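Local coordinates for 1-phosphatidylinositol 4,5-bisphosphate phosphodiesterase (Drosophila melanogaster, PDB 6IRB), which belongs to the phospholipase C-beta family and appears here as a long, almost wholly helical segment in which one very long helix folds back at its end into an antiparallel hairpin, at residues Val9-Glu12 / Ser13-Glu17; Val101-Ser104 / Gln105-Met108; Lys132-Asn135 / Ala136-Lys140; Met190-Leu193 / Lys194-Ser198. The protein carries 2 engineered substitutions. One frame throughout, in Å; residues are numbered along the deposited sequence.

Contact 1: Val9-Glu12 / Ser13-Glu17; sequences VTLE and SLRQE
The first turn of the short helix 11-15 joins T10, its N-cap residue, to L14, and L11 and E12 to R15. The backbone of the turn closes when L14 N donates to T10 O at 2.8 Å, a nearly straight bond with an N-H...O angle of 170°. R15 N then donates to L11 O and Q16 N to E12 O, the latter at 3.1 Å and more bent at 136°. T10 OG1 and S13 OG are modelled side by side, but closer than two hydroxyl oxygens can normally lie, so this pairing is doubtful at the present resolution.

R15 meets both L11 and E12 with its side chain. Its chain turns at chi3 (-53°) and folds the guanidinium back along the helix, with L11 O 3.5 Å above the plane and over its centre. The outer nitrogens run beside the L11 side chain, NH1 lying 3.3 Å from L11 CD1 and NH2 flanking L11 CG. E12 approaches the same group at its edge, in plane, with its carboxylate standing steeply to the guanidinium. The resulting salt bridge, E12 OE1 to R15 NE, is long at 3.9 Å and probably only a loose electrostatic pairing on this exposed surface. The other carboxylate oxygen, E12 OE2, faces Q16 NE2 at 3.7 Å.

At the far end E17 N-caps the next helix through a weak hydrogen bond from F20 N to E17 OE2, and only Q16 and E17 separate this turn from helix 18-150.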
loop_
_atom_site.group_PDB
_atom_site.type_symbol
_atom_site.label_atom_id
_atom_site.label_comp_id
_atom_site.label_asym_id
_atom_site.label_seq_id
_atom_site.Cartn_x
_atom_site.Cartn_y
_atom_site.Cartn_z
ATOM N N VAL A 9 41.546 74.576 -83.052
ATOM C CA VAL A 9 40.959 73.315 -82.629
ATOM C C VAL A 9 41.335 73.143 -81.165
ATOM O O VAL A 9 42.508 73.237 -80.790
ATOM C CB VAL A 9 41.402 72.135 -83.515
ATOM C CG1 VAL A 9 41.376 72.545 -84.982
ATOM C CG2 VAL A 9 42.764 71.617 -83.151
ATOM N N THR A 10 40.327 72.993 -80.328
ATOM C CA THR A 10 40.501 73.035 -78.891
ATOM C C THR A 10 39.967 71.749 -78.290
ATOM O O THR A 10 39.125 71.068 -78.886
ATOM C CB THR A 10 39.799 74.260 -78.276
ATOM O OG1 THR A 10 38.497 74.413 -78.846
ATOM C CG2 THR A 10 40.589 75.517 -78.579
ATOM N N LEU A 11 40.527 71.380 -77.139
ATOM C CA LEU A 11 39.926 70.317 -76.349
ATOM C C LEU A 11 38.415 70.518 -76.242
ATOM O O LEU A 11 37.646 69.562 -76.373
ATOM C CB LEU A 11 40.597 70.279 -74.976
ATOM C CG LEU A 11 40.267 69.183 -73.964
ATOM C CD1 LEU A 11 39.956 67.891 -74.663
ATOM C CD2 LEU A 11 41.438 68.995 -73.003
ATOM N N GLU A 12 37.972 71.763 -76.032
ATOM C CA GLU A 12 36.542 72.059 -75.978
ATOM C C GLU A 12 35.829 71.733 -77.288
ATOM O O GLU A 12 34.898 70.925 -77.314
ATOM C CB GLU A 12 36.322 73.524 -75.605
ATOM C CG GLU A 12 34.853 73.887 -75.464
ATOM C CD GLU A 12 34.249 73.457 -74.144
ATOM O OE1 GLU A 12 35.009 73.260 -73.171
ATOM O OE2 GLU A 12 33.003 73.324 -74.082
ATOM N N SER A 13 36.229 72.386 -78.384
ATOM C CA SER A 13 35.546 72.195 -79.665
ATOM C C SER A 13 35.560 70.736 -80.109
ATOM O O SER A 13 34.554 70.227 -80.615
ATOM C CB SER A 13 36.168 73.080 -80.743
ATOM O OG SER A 13 37.565 73.205 -80.572
ATOM N N LEU A 14 36.692 70.048 -79.935
ATOM C CA LEU A 14 36.756 68.641 -80.311
ATOM C C LEU A 14 35.793 67.837 -79.462
ATOM O O LEU A 14 35.117 66.926 -79.954
ATOM C CB LEU A 14 38.175 68.122 -80.124
ATOM C CG LEU A 14 39.240 68.682 -81.057
ATOM C CD1 LEU A 14 40.589 68.384 -80.450
ATOM C CD2 LEU A 14 39.122 68.099 -82.443
ATOM N N ARG A 15 35.718 68.187 -78.176
ATOM C CA ARG A 15 34.868 67.502 -77.211
ATOM C C ARG A 15 33.411 67.551 -77.640
ATOM O O ARG A 15 32.656 66.599 -77.410
ATOM C CB ARG A 15 35.009 68.188 -75.855
ATOM C CG ARG A 15 34.649 67.409 -74.628
ATOM C CD ARG A 15 34.316 68.397 -73.500
ATOM N NE ARG A 15 35.340 69.412 -73.226
ATOM C CZ ARG A 15 36.639 69.202 -73.017
ATOM N NH1 ARG A 15 37.145 67.976 -73.015
ATOM N NH2 ARG A 15 37.438 70.239 -72.787
ATOM N N GLN A 16 33.004 68.656 -78.264
ATOM C CA GLN A 16 31.621 68.906 -78.642
ATOM C C GLN A 16 31.250 68.376 -80.019
ATOM O O GLN A 16 30.080 68.497 -80.405
ATOM C CB GLN A 16 31.324 70.415 -78.609
ATOM C CG GLN A 16 31.740 71.212 -77.362
ATOM C CD GLN A 16 31.511 70.493 -76.044
ATOM O OE1 GLN A 16 32.241 69.573 -75.681
ATOM N NE2 GLN A 16 30.493 70.927 -75.311
ATOM N N GLU A 17 32.186 67.809 -80.779
ATOM C CA GLU A 17 31.794 67.321 -82.091
ATOM C C GLU A 17 30.783 66.209 -81.883
ATOM O O GLU A 17 30.938 65.380 -80.984
ATOM C CB GLU A 17 32.968 66.743 -82.868
ATOM C CG GLU A 17 32.486 66.134 -84.186
ATOM C CD GLU A 17 33.168 64.837 -84.549
ATOM O OE1 GLU A 17 32.730 64.182 -85.518
ATOM O OE2 GLU A 17 34.079 64.420 -83.819
#

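Contact 2: Val101-Ser104 / Gln105-Met108; sequences VQDS and QDAM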
loop_
_atom_site.group_PDB
_atom_site.type_symbol
_atom_site.label_atom_id
_atom_site.label_comp_id
_atom_site.label_asym_id
_atom_site.label_seq_id
_atom_site.Cartn_x
_atom_site.Cartn_y
_atom_site.Cartn_z
ATOM N N VAL A 101 -5.258 -8.519 8.344
ATOM C CA VAL A 101 -6.494 -8.459 9.113
ATOM C C VAL A 101 -7.100 -9.846 9.274
ATOM O O VAL A 101 -7.394 -10.282 10.393
ATOM C CB VAL A 101 -7.482 -7.478 8.464
ATOM C CG1 VAL A 101 -8.795 -7.494 9.225
ATOM C CG2 VAL A 101 -6.876 -6.069 8.438
ATOM N N GLN A 102 -7.273 -10.568 8.160
ATOM C CA GLN A 102 -7.839 -11.913 8.227
ATOM C C GLN A 102 -7.054 -12.798 9.186
ATOM O O GLN A 102 -7.634 -13.499 10.022
ATOM C CB GLN A 102 -7.893 -12.543 6.835
ATOM C CG GLN A 102 -8.869 -13.722 6.735
ATOM C CD GLN A 102 -10.340 -13.295 6.706
ATOM O OE1 GLN A 102 -10.663 -12.136 6.427
ATOM N NE2 GLN A 102 -11.236 -14.236 7.010
ATOM N N ASP A 103 -5.731 -12.786 9.077
ATOM C CA ASP A 103 -4.927 -13.603 9.976
ATOM C C ASP A 103 -5.014 -13.082 11.405
ATOM O O ASP A 103 -5.195 -13.869 12.342
ATOM C CB ASP A 103 -3.503 -13.708 9.453
ATOM C CG ASP A 103 -3.407 -14.681 8.286
ATOM O OD1 ASP A 103 -4.443 -15.310 7.957
ATOM O OD2 ASP A 103 -2.316 -14.804 7.691
ATOM N N SER A 104 -4.834 -11.769 11.603
ATOM C CA SER A 104 -4.991 -11.197 12.940
ATOM C C SER A 104 -6.327 -11.606 13.543
ATOM O O SER A 104 -6.391 -12.087 14.681
ATOM C CB SER A 104 -4.889 -9.673 12.888
ATOM O OG SER A 104 -3.669 -9.267 12.300
ATOM N N GLN A 105 -7.409 -11.400 12.790
ATOM C CA GLN A 105 -8.723 -11.888 13.185
ATOM C C GLN A 105 -8.655 -13.358 13.586
ATOM O O GLN A 105 -8.958 -13.730 14.725
ATOM C CB GLN A 105 -9.708 -11.691 12.033
ATOM C CG GLN A 105 -10.932 -12.587 12.119
ATOM C CD GLN A 105 -12.035 -12.177 11.171
ATOM O OE1 GLN A 105 -12.148 -11.007 10.800
ATOM N NE2 GLN A 105 -12.852 -13.147 10.757
ATOM N N ASP A 106 -8.263 -14.205 12.632
ATOM C CA ASP A 106 -8.076 -15.633 12.853
ATOM C C ASP A 106 -7.313 -15.916 14.145
ATOM O O ASP A 106 -7.755 -16.711 14.982
ATOM C CB ASP A 106 -7.352 -16.219 11.635
ATOM C CG ASP A 106 -8.298 -16.510 10.461
ATOM O OD1 ASP A 106 -9.443 -15.996 10.457
ATOM O OD2 ASP A 106 -7.874 -17.209 9.509
ATOM N N ALA A 107 -6.160 -15.269 14.323
ATOM C CA ALA A 107 -5.344 -15.520 15.507
ATOM C C ALA A 107 -6.100 -15.205 16.793
ATOM O O ALA A 107 -6.156 -16.034 17.707
ATOM C CB ALA A 107 -4.051 -14.708 15.437
HETATM N N MSE A 108 -6.665 -14.001 16.896
HETATM C CA MSE A 108 -7.466 -13.644 18.057
HETATM C C MSE A 108 -8.488 -14.709 18.352
HETATM O O MSE A 108 -8.630 -15.142 19.497
HETATM C CB MSE A 108 -8.178 -12.316 17.871
HETATM C CG MSE A 108 -7.553 -11.201 18.676
HETATM SE SE MSE A 108 -8.211 -9.462 18.106
HETATM C CE MSE A 108 -7.099 -9.118 16.540
#
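With chi1 at -81°, D106 holds its carboxylate beside its own backbone N and swings it back along the helix, over the carbonyl of Q102 one turn earlier. D106 OD1 comes to 3.1 Å from Q102 O, but both are acceptors and no bond joins them. The Q102 carbonyl is taken instead by the backbone, D106 N donating to it at 2.8 Å. The other carboxylate oxygen, D106 OD2, lies 4.2 Å from D103 OD1. These two like charges, three residues apart on an exposed flank, would be expected to repel each other mildly.

Q105 has the opposite habit: its CG is trans to the backbone N (chi1 159°) and the chain runs out extended. Its amide reaches the neighbourhood of the Q102 amide, NE2 to NE2 4.2 Å, without touching it closely. All of this belongs to an unbroken run of about two turns in the interior of helix 18-150, where each backbone N-H from Q105 to M108 donates to the carbonyl four residues earlier. Q105 N to V101 O, at 2.6 Å, and M108 N to S104 O, at 2.9 Å, bound the set.

M108, a selenomethionine, brings its methyl CE back against the S104 backbone, 3.6 Å from S104 O. The same methyl skirts S104 CB at 4.3 Å. S104 OG is instead hydrogen-bonded to the backbone oxygen of H100, one turn further back in the same helix.

Contact 3: Lys132-Asn135 / Ala136-Lys140; sequences KDLN and AKQAK
L134 and Q138, one turn apart on helix 18-150, form the well-packed flank of this contact, while K132 and A136 meet on a looser one. L134 CD2 touches Q138 NE2 at 4.0 Å, the two side chains lying slantwise to each other. Q138 CG also rests on the backbone, 3.3 Å from L134 O, because chi1 (-67°) keeps it beside its own N. Q138 is buried here: helix 157-210 packs over its amide, and Q138 NE2 is hydrogen-bonded to both E178 OE1 and F175 O. N135 OD1 in turn accepts from K179 NZ of the same helix.

On the exposed flank only the tip of the long K132 chain, NZ, comes to A136 CB, at 4.1 Å. Beneath both flanks the backbone is regular, from A136 N on K132 O at 2.8 Å to A139 N on N135 O at 2.7 Å.

Across the turn the side chains thus offer each other little more than van der Waals contact. Q138 NE2 and N135 OD1 are instead bonded to the partner helix, where the two hydrogen bonds of NE2 probably fix the rotation of the Q138 amide.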
loop_
_atom_site.group_PDB
_atom_site.type_symbol
_atom_site.label_atom_id
_atom_site.label_comp_id
_atom_site.label_asym_id
_atom_site.label_seq_id
_atom_site.Cartn_x
_atom_site.Cartn_y
_atom_site.Cartn_z
ATOM N N LYS A 132 -11.652 -35.479 45.742
ATOM C CA LYS A 132 -10.661 -36.206 46.529
ATOM C C LYS A 132 -10.606 -35.627 47.932
ATOM O O LYS A 132 -10.725 -36.356 48.923
ATOM C CB LYS A 132 -9.279 -36.185 45.886
ATOM C CG LYS A 132 -8.362 -37.154 46.623
ATOM C CD LYS A 132 -7.406 -36.487 47.595
ATOM C CE LYS A 132 -6.910 -37.513 48.607
ATOM N NZ LYS A 132 -6.120 -36.901 49.706
ATOM N N ASP A 133 -10.254 -34.341 48.028
ATOM C CA ASP A 133 -10.280 -33.593 49.281
ATOM C C ASP A 133 -11.469 -33.981 50.151
ATOM O O ASP A 133 -11.313 -34.394 51.303
ATOM C CB ASP A 133 -10.310 -32.094 48.977
ATOM C CG ASP A 133 -8.999 -31.590 48.414
ATOM O OD1 ASP A 133 -8.086 -32.418 48.195
ATOM O OD2 ASP A 133 -8.880 -30.370 48.174
ATOM N N LEU A 134 -12.676 -33.764 49.628
ATOM C CA LEU A 134 -13.883 -34.211 50.312
ATOM C C LEU A 134 -13.776 -35.664 50.770
ATOM O O LEU A 134 -14.047 -35.980 51.935
ATOM C CB LEU A 134 -15.096 -34.021 49.411
ATOM C CG LEU A 134 -16.340 -34.223 50.271
ATOM C CD1 LEU A 134 -16.400 -33.156 51.369
ATOM C CD2 LEU A 134 -17.609 -34.224 49.419
ATOM N N ASN A 135 -13.433 -36.567 49.841
ATOM C CA ASN A 135 -13.259 -37.981 50.170
ATOM C C ASN A 135 -12.412 -38.146 51.420
ATOM O O ASN A 135 -12.801 -38.851 52.361
ATOM C CB ASN A 135 -12.614 -38.729 49.001
ATOM C CG ASN A 135 -13.603 -39.111 47.923
ATOM O OD1 ASN A 135 -14.782 -38.765 47.989
ATOM N ND2 ASN A 135 -13.118 -39.824 46.903
ATOM N N ALA A 136 -11.228 -37.524 51.422
ATOM C CA ALA A 136 -10.373 -37.532 52.598
ATOM C C ALA A 136 -11.139 -37.104 53.846
ATOM O O ALA A 136 -11.254 -37.871 54.809
ATOM C CB ALA A 136 -9.171 -36.619 52.361
ATOM N N LYS A 137 -11.691 -35.885 53.839
ATOM C CA LYS A 137 -12.433 -35.402 55.003
ATOM C C LYS A 137 -13.462 -36.431 55.453
ATOM O O LYS A 137 -13.555 -36.762 56.643
ATOM C CB LYS A 137 -13.106 -34.061 54.705
ATOM C CG LYS A 137 -13.835 -33.461 55.911
ATOM C CD LYS A 137 -14.214 -31.997 55.695
ATOM C CE LYS A 137 -15.392 -31.566 56.581
ATOM N NZ LYS A 137 -16.604 -32.443 56.447
ATOM N N GLN A 138 -14.223 -36.974 54.497
ATOM C CA GLN A 138 -15.194 -38.005 54.839
ATOM C C GLN A 138 -14.493 -39.194 55.470
ATOM O O GLN A 138 -14.899 -39.685 56.532
ATOM C CB GLN A 138 -15.978 -38.435 53.597
ATOM C CG GLN A 138 -16.894 -37.348 53.037
ATOM C CD GLN A 138 -17.910 -37.876 52.036
ATOM O OE1 GLN A 138 -17.733 -38.945 51.451
ATOM N NE2 GLN A 138 -18.991 -37.134 51.848
ATOM N N ALA A 139 -13.396 -39.628 54.862
ATOM C CA ALA A 139 -12.663 -40.743 55.432
ATOM C C ALA A 139 -12.179 -40.412 56.839
ATOM O O ALA A 139 -12.335 -41.226 57.759
ATOM C CB ALA A 139 -11.492 -41.112 54.527
ATOM N N LYS A 140 -11.633 -39.207 57.042
ATOM C CA LYS A 140 -11.036 -38.898 58.338
ATOM C C LYS A 140 -12.059 -38.957 59.454
ATOM O O LYS A 140 -11.778 -39.491 60.534
ATOM C CB LYS A 140 -10.378 -37.526 58.338
ATOM C CG LYS A 140 -9.907 -37.141 59.735
ATOM C CD LYS A 140 -8.437 -37.451 59.921
ATOM C CE LYS A 140 -8.075 -37.582 61.389
ATOM N NZ LYS A 140 -6.634 -37.923 61.572
#

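Contact 4: Met190-Leu193 / Lys194-Ser198; sequences MEKL and KLAHS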
loop_
_atom_site.group_PDB
_atom_site.type_symbol
_atom_site.label_atom_id
_atom_site.label_comp_id
_atom_site.label_asym_id
_atom_site.label_seq_id
_atom_site.Cartn_x
_atom_site.Cartn_y
_atom_site.Cartn_z
HETATM N N MSE A 190 -19.683 -25.378 36.380
HETATM C CA MSE A 190 -19.321 -25.662 35.016
HETATM C C MSE A 190 -20.250 -24.970 34.021
HETATM O O MSE A 190 -19.790 -24.328 33.081
HETATM C CB MSE A 190 -19.301 -27.151 34.765
HETATM C CG MSE A 190 -18.685 -27.447 33.433
HETATM SE SE MSE A 190 -17.005 -26.430 33.293
HETATM C CE MSE A 190 -15.790 -27.494 34.418
ATOM N N GLU A 191 -21.560 -25.125 34.187
ATOM C CA GLU A 191 -22.468 -24.472 33.246
ATOM C C GLU A 191 -22.151 -22.988 33.162
ATOM O O GLU A 191 -21.948 -22.444 32.070
ATOM C CB GLU A 191 -23.928 -24.711 33.620
ATOM C CG GLU A 191 -24.804 -24.727 32.386
ATOM C CD GLU A 191 -26.202 -25.244 32.642
ATOM O OE1 GLU A 191 -26.951 -24.584 33.396
ATOM O OE2 GLU A 191 -26.554 -26.305 32.075
ATOM N N LYS A 192 -22.123 -22.312 34.313
ATOM C CA LYS A 192 -21.866 -20.881 34.313
ATOM C C LYS A 192 -20.570 -20.576 33.565
ATOM O O LYS A 192 -20.522 -19.651 32.745
ATOM C CB LYS A 192 -21.832 -20.372 35.762
ATOM C CG LYS A 192 -21.033 -19.069 36.033
ATOM C CD LYS A 192 -21.223 -17.906 35.042
ATOM C CE LYS A 192 -19.896 -17.146 34.880
ATOM N NZ LYS A 192 -20.027 -15.878 34.128
ATOM N N LEU A 193 -19.521 -21.368 33.804
ATOM C CA LEU A 193 -18.302 -21.244 33.007
ATOM C C LEU A 193 -18.585 -21.331 31.508
ATOM O O LEU A 193 -18.234 -20.418 30.749
ATOM C CB LEU A 193 -17.264 -22.295 33.423
ATOM C CG LEU A 193 -15.866 -21.964 32.871
ATOM C CD1 LEU A 193 -15.653 -20.469 32.813
ATOM C CD2 LEU A 193 -14.725 -22.597 33.658
ATOM N N LYS A 194 -19.170 -22.446 31.049
ATOM C CA LYS A 194 -19.409 -22.572 29.614
ATOM C C LYS A 194 -20.311 -21.483 29.057
ATOM O O LYS A 194 -20.143 -21.088 27.897
ATOM C CB LYS A 194 -19.992 -23.930 29.260
ATOM C CG LYS A 194 -19.011 -25.064 29.302
ATOM C CD LYS A 194 -19.743 -26.381 29.234
ATOM C CE LYS A 194 -18.788 -27.542 29.395
ATOM N NZ LYS A 194 -17.982 -27.725 28.150
ATOM N N LEU A 195 -21.232 -20.948 29.864
ATOM C CA LEU A 195 -22.059 -19.845 29.371
ATOM C C LEU A 195 -21.258 -18.568 29.180
ATOM O O LEU A 195 -21.555 -17.792 28.267
ATOM C CB LEU A 195 -23.250 -19.579 30.289
ATOM C CG LEU A 195 -24.389 -20.605 30.264
ATOM C CD1 LEU A 195 -25.697 -19.982 30.756
ATOM C CD2 LEU A 195 -24.558 -21.173 28.863
ATOM N N ALA A 196 -20.271 -18.310 30.033
ATOM C CA ALA A 196 -19.436 -17.142 29.807
ATOM C C ALA A 196 -18.664 -17.291 28.505
ATOM O O ALA A 196 -18.640 -16.376 27.675
ATOM C CB ALA A 196 -18.487 -16.937 30.986
ATOM N N HIS A 197 -18.054 -18.460 28.297
ATOM C CA HIS A 197 -17.308 -18.710 27.068
ATOM C C HIS A 197 -18.197 -18.524 25.847
ATOM O O HIS A 197 -17.805 -17.874 24.871
ATOM C CB HIS A 197 -16.683 -20.100 27.105
ATOM C CG HIS A 197 -15.556 -20.222 28.089
ATOM N ND1 HIS A 197 -15.383 -21.328 28.893
ATOM C CD2 HIS A 197 -14.558 -19.365 28.415
ATOM C CE1 HIS A 197 -14.317 -21.157 29.657
ATOM N NE2 HIS A 197 -13.799 -19.973 29.388
ATOM N N SER A 198 -19.392 -19.115 25.882
ATOM C CA SER A 198 -20.336 -18.973 24.780
ATOM C C SER A 198 -20.604 -17.509 24.447
ATOM O O SER A 198 -20.504 -17.099 23.286
ATOM C CB SER A 198 -21.644 -19.679 25.119
ATOM O OG SER A 198 -22.341 -20.018 23.935
#
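Four successive i to i+4 bonds run through M190-H197, among them K194 N to M190 O at 2.8 Å and H197 N to L193 O at 3.1 Å, as in any regular alpha-helix. On this frame L193 and H197 make the main side-chain contact. L193 CD1 lies 3.5 Å from H197 CE1 and meets the imidazole ring obliquely. L193 CG, trans to its backbone N (chi1 -165°), leans along the helix toward H197 and stands 3.7 Å from the same CE1. H197 returns the approach, chi1 of -70° folding its ring back so that ND1 is 3.5 Å from L193 O.

One flank over, the selenomethionine M190 and K194 touch through aliphatic carbon, M190 CG to K194 CE 4.0 Å. K192 NZ reaches 3.7 Å from A196 CB, a contact with a methyl group that gives the ammonium no polar partner in A196.

The L193-H197 flank is the one turned to helix 18-150: M190 and L193 pack on L123, and K194 and H197 on I120. H197 NE2 is hydrogen-bonded to Q119 OE1 and H197 O to Q116 NE2, tying both the side chain and the backbone of this buried histidine to the antiparallel partner helix.

How the contacts relate
From the N terminus, contact 1 forms the single turn of helix 11-15, and contacts 2 and 3 follow within helix 18-150, their centres about 47 Å apart. After the chain reverses between residues 150 and 157, contact 4 falls in helix 157-210. Each is a local contact between residues mostly three or four apart, closing no long loop; they follow in series, with none enclosing or crossing another. Contact 1 is remote, its centre about 131 Å from that of contact 2. Contacts 3 and 4 both face across the hairpin, through different pairs of partners, and so mark two levels at which its antiparallel arms are joined, with centres about 28 Å apart.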